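Long-range contact in sulfur oxidation protein soxB (Thermus thermophilus, PDB 2WDD), which probably hydrolyses the sulfur–sulfur bond of cysteine S-thiosulfonate to release sulfate in the Sox sulfur oxidation pathway, using a two-manganese site: residues A[473-478]-A[486-491]. Sequence-based numbering, arbitrary orientation.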
loop_
_atom_site.group_PDB
_atom_site.type_symbol
_atom_site.label_atom_id
_atom_site.label_comp_id
_atom_site.label_asym_id
_atom_site.label_seq_id
_atom_site.Cartn_x
_atom_site.Cartn_y
_atom_site.Cartn_z
ATOM N N ARG A 473 -14.649 -7.999 -20.552
ATOM C CA ARG A 473 -13.416 -7.791 -21.306
ATOM C C ARG A 473 -13.537 -6.406 -21.941
ATOM O O ARG A 473 -14.642 -5.978 -22.290
ATOM C CB ARG A 473 -13.256 -8.849 -22.404
ATOM C CG ARG A 473 -12.603 -10.135 -21.935
ATOM C CD ARG A 473 -12.700 -11.237 -22.983
ATOM N NE ARG A 473 -12.029 -10.891 -24.233
ATOM C CZ ARG A 473 -10.827 -11.337 -24.588
ATOM N NH1 ARG A 473 -10.146 -12.136 -23.778
ATOM N NH2 ARG A 473 -10.301 -10.980 -25.754
ATOM N N TYR A 474 -12.425 -5.694 -22.065
ATOM C CA TYR A 474 -12.464 -4.369 -22.666
ATOM C C TYR A 474 -11.115 -3.951 -23.214
ATOM O O TYR A 474 -10.101 -4.627 -23.003
ATOM C CB TYR A 474 -12.997 -3.316 -21.673
ATOM C CG TYR A 474 -12.080 -2.972 -20.503
ATOM C CD1 TYR A 474 -11.385 -1.768 -20.470
ATOM C CD2 TYR A 474 -12.009 -3.796 -19.377
ATOM C CE1 TYR A 474 -10.595 -1.412 -19.379
ATOM C CE2 TYR A 474 -11.213 -3.454 -18.284
ATOM C CZ TYR A 474 -10.497 -2.269 -18.295
ATOM O OH TYR A 474 -9.684 -1.949 -17.217
ATOM N N VAL A 475 -11.131 -2.870 -23.984
ATOM C CA VAL A 475 -9.927 -2.292 -24.547
ATOM C C VAL A 475 -9.737 -0.969 -23.830
ATOM O O VAL A 475 -10.694 -0.203 -23.653
ATOM C CB VAL A 475 -10.049 -2.073 -26.071
ATOM C CG1 VAL A 475 -8.836 -1.341 -26.598
ATOM C CG2 VAL A 475 -10.218 -3.404 -26.785
ATOM N N LEU A 476 -8.514 -0.733 -23.370
ATOM C CA LEU A 476 -8.188 0.490 -22.663
ATOM C C LEU A 476 -7.171 1.251 -23.482
ATOM O O LEU A 476 -6.186 0.672 -23.937
ATOM C CB LEU A 476 -7.555 0.166 -21.308
ATOM C CG LEU A 476 -7.015 1.370 -20.537
ATOM C CD1 LEU A 476 -8.181 2.205 -19.994
ATOM C CD2 LEU A 476 -6.074 0.922 -19.407
ATOM N N ASP A 477 -7.400 2.550 -23.649
ATOM C CA ASP A 477 -6.435 3.416 -24.315
ATOM C C ASP A 477 -6.126 4.538 -23.345
ATOM O O ASP A 477 -6.860 5.518 -23.261
ATOM C CB ASP A 477 -6.971 4.002 -25.626
ATOM C CG ASP A 477 -5.932 4.864 -26.332
ATOM O OD1 ASP A 477 -4.879 5.148 -25.720
ATOM O OD2 ASP A 477 -6.166 5.267 -27.489
ATOM N N PRO A 478 -5.060 4.385 -22.556
ATOM C CA PRO A 478 -4.716 5.380 -21.545
ATOM C C PRO A 478 -4.515 6.795 -22.088
ATOM O O PRO A 478 -4.740 7.777 -21.374
ATOM C CB PRO A 478 -3.420 4.835 -20.932
ATOM C CG PRO A 478 -2.859 3.931 -21.957
ATOM C CD PRO A 478 -4.036 3.334 -22.679
ATOM N N VAL A 486 -12.185 3.785 -22.473
ATOM C CA VAL A 486 -12.720 2.438 -22.346
ATOM C C VAL A 486 -13.575 2.129 -23.564
ATOM O O VAL A 486 -14.565 2.813 -23.829
ATOM C CB VAL A 486 -13.503 2.280 -21.026
ATOM C CG1 VAL A 486 -14.156 0.904 -20.930
ATOM C CG2 VAL A 486 -12.590 2.545 -19.833
ATOM N N ARG A 487 -13.182 1.105 -24.314
ATOM C CA ARG A 487 -13.952 0.729 -25.489
ATOM C C ARG A 487 -14.097 -0.775 -25.670
ATOM O O ARG A 487 -13.505 -1.569 -24.936
ATOM C CB ARG A 487 -13.402 1.393 -26.754
ATOM C CG ARG A 487 -11.924 1.148 -27.015
ATOM C CD ARG A 487 -11.592 1.448 -28.468
ATOM N NE ARG A 487 -10.174 1.722 -28.678
ATOM C CZ ARG A 487 -9.515 1.398 -29.785
ATOM N NH1 ARG A 487 -10.147 0.781 -30.773
ATOM N NH2 ARG A 487 -8.227 1.685 -29.902
ATOM N N GLU A 488 -14.913 -1.155 -26.648
ATOM C CA GLU A 488 -15.175 -2.554 -26.944
ATOM C C GLU A 488 -15.443 -3.404 -25.706
ATOM O O GLU A 488 -14.834 -4.463 -25.526
ATOM C CB GLU A 488 -14.009 -3.134 -27.734
ATOM C CG GLU A 488 -13.637 -2.314 -28.953
ATOM C CD GLU A 488 -13.209 -3.177 -30.116
ATOM O OE1 GLU A 488 -13.872 -3.123 -31.174
ATOM O OE2 GLU A 488 -12.213 -3.914 -29.967
ATOM N N VAL A 489 -16.342 -2.936 -24.850
ATOM C CA VAL A 489 -16.685 -3.680 -23.647
ATOM C C VAL A 489 -17.566 -4.859 -24.006
ATOM O O VAL A 489 -18.565 -4.700 -24.707
ATOM C CB VAL A 489 -17.389 -2.809 -22.592
ATOM C CG1 VAL A 489 -17.643 -3.628 -21.322
ATOM C CG2 VAL A 489 -16.586 -1.552 -22.284
ATOM N N GLU A 490 -17.215 -6.034 -23.498
ATOM C CA GLU A 490 -18.022 -7.229 -23.730
ATOM C C GLU A 490 -18.241 -7.898 -22.393
ATOM O O GLU A 490 -17.333 -7.952 -21.563
ATOM C CB GLU A 490 -17.306 -8.214 -24.660
ATOM C CG GLU A 490 -17.066 -7.701 -26.064
ATOM C CD GLU A 490 -16.450 -8.753 -26.966
ATOM O OE1 GLU A 490 -15.564 -9.498 -26.491
ATOM O OE2 GLU A 490 -16.856 -8.841 -28.145
ATOM N N VAL A 491 -19.446 -8.411 -22.192
ATOM C CA VAL A 491 -19.792 -9.122 -20.976
ATOM C C VAL A 491 -20.257 -10.511 -21.390
ATOM O O VAL A 491 -21.188 -10.644 -22.184
ATOM C CB VAL A 491 -20.897 -8.394 -20.177
ATOM C CG1 VAL A 491 -21.322 -9.230 -18.980
ATOM C CG2 VAL A 491 -20.424 -7.007 -19.726
HETATM O O HOH W 1 -8.132 4.256 -28.758
#
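The carbonyl oxygen of Arg473 accepts a hydrogen bond from Glu490 N at 2.8 Å, with the CA-H of Val489 as a weaker second contact, Val489 CA lying 3.4 Å from Arg473 O. The return bond, Arg473 N to Glu490 O, completes one antiparallel hydrogen-bonded pair; Val475 and Arg487 form the next, with Arg487 N to Val475 O at 2.9 Å and nearly straight (174°). Between the pairs the register slips by one residue, a beta bulge at which Glu488 takes positive phi (45°) and the second strand turns a corner. Val475 packs against the side chains of Arg487 and Glu488. Its CG1, held anti to the backbone N (chi1 174°), lies over one face of the Arg487 guanidinium, displaced toward its rim, 3.9 Å from Arg487 NE, while CG2 meets the Glu488 side chain lying alongside. Replacing Val475 by alanine removes both methyls, which would probably leave a gap beside the Arg487 guanidinium and let the Glu488 side chain turn more easily. Beyond Val475, a water accepts a weak hydrogen bond from Arg487 NH2 and donates one to Asp477 OD2, a tenuous bridge between the two side chains. On the face that carries Leu476 and Val486, Val486 CG1 meets the Tyr474 ring obliquely, 3.9 Å from Tyr474 CD1; Val489 CG2 lies near Tyr474 CB. The two segments form a bulged beta hairpin in the 5'-nucleotidase-type C-terminal region, away from the manganese site. Glu447 of helix 439-453 accepts a bond from Val486 N, and strand 472-476 lies between strand 548-550, paired in parallel, and the antiparallel strands 486-487 and 489-491.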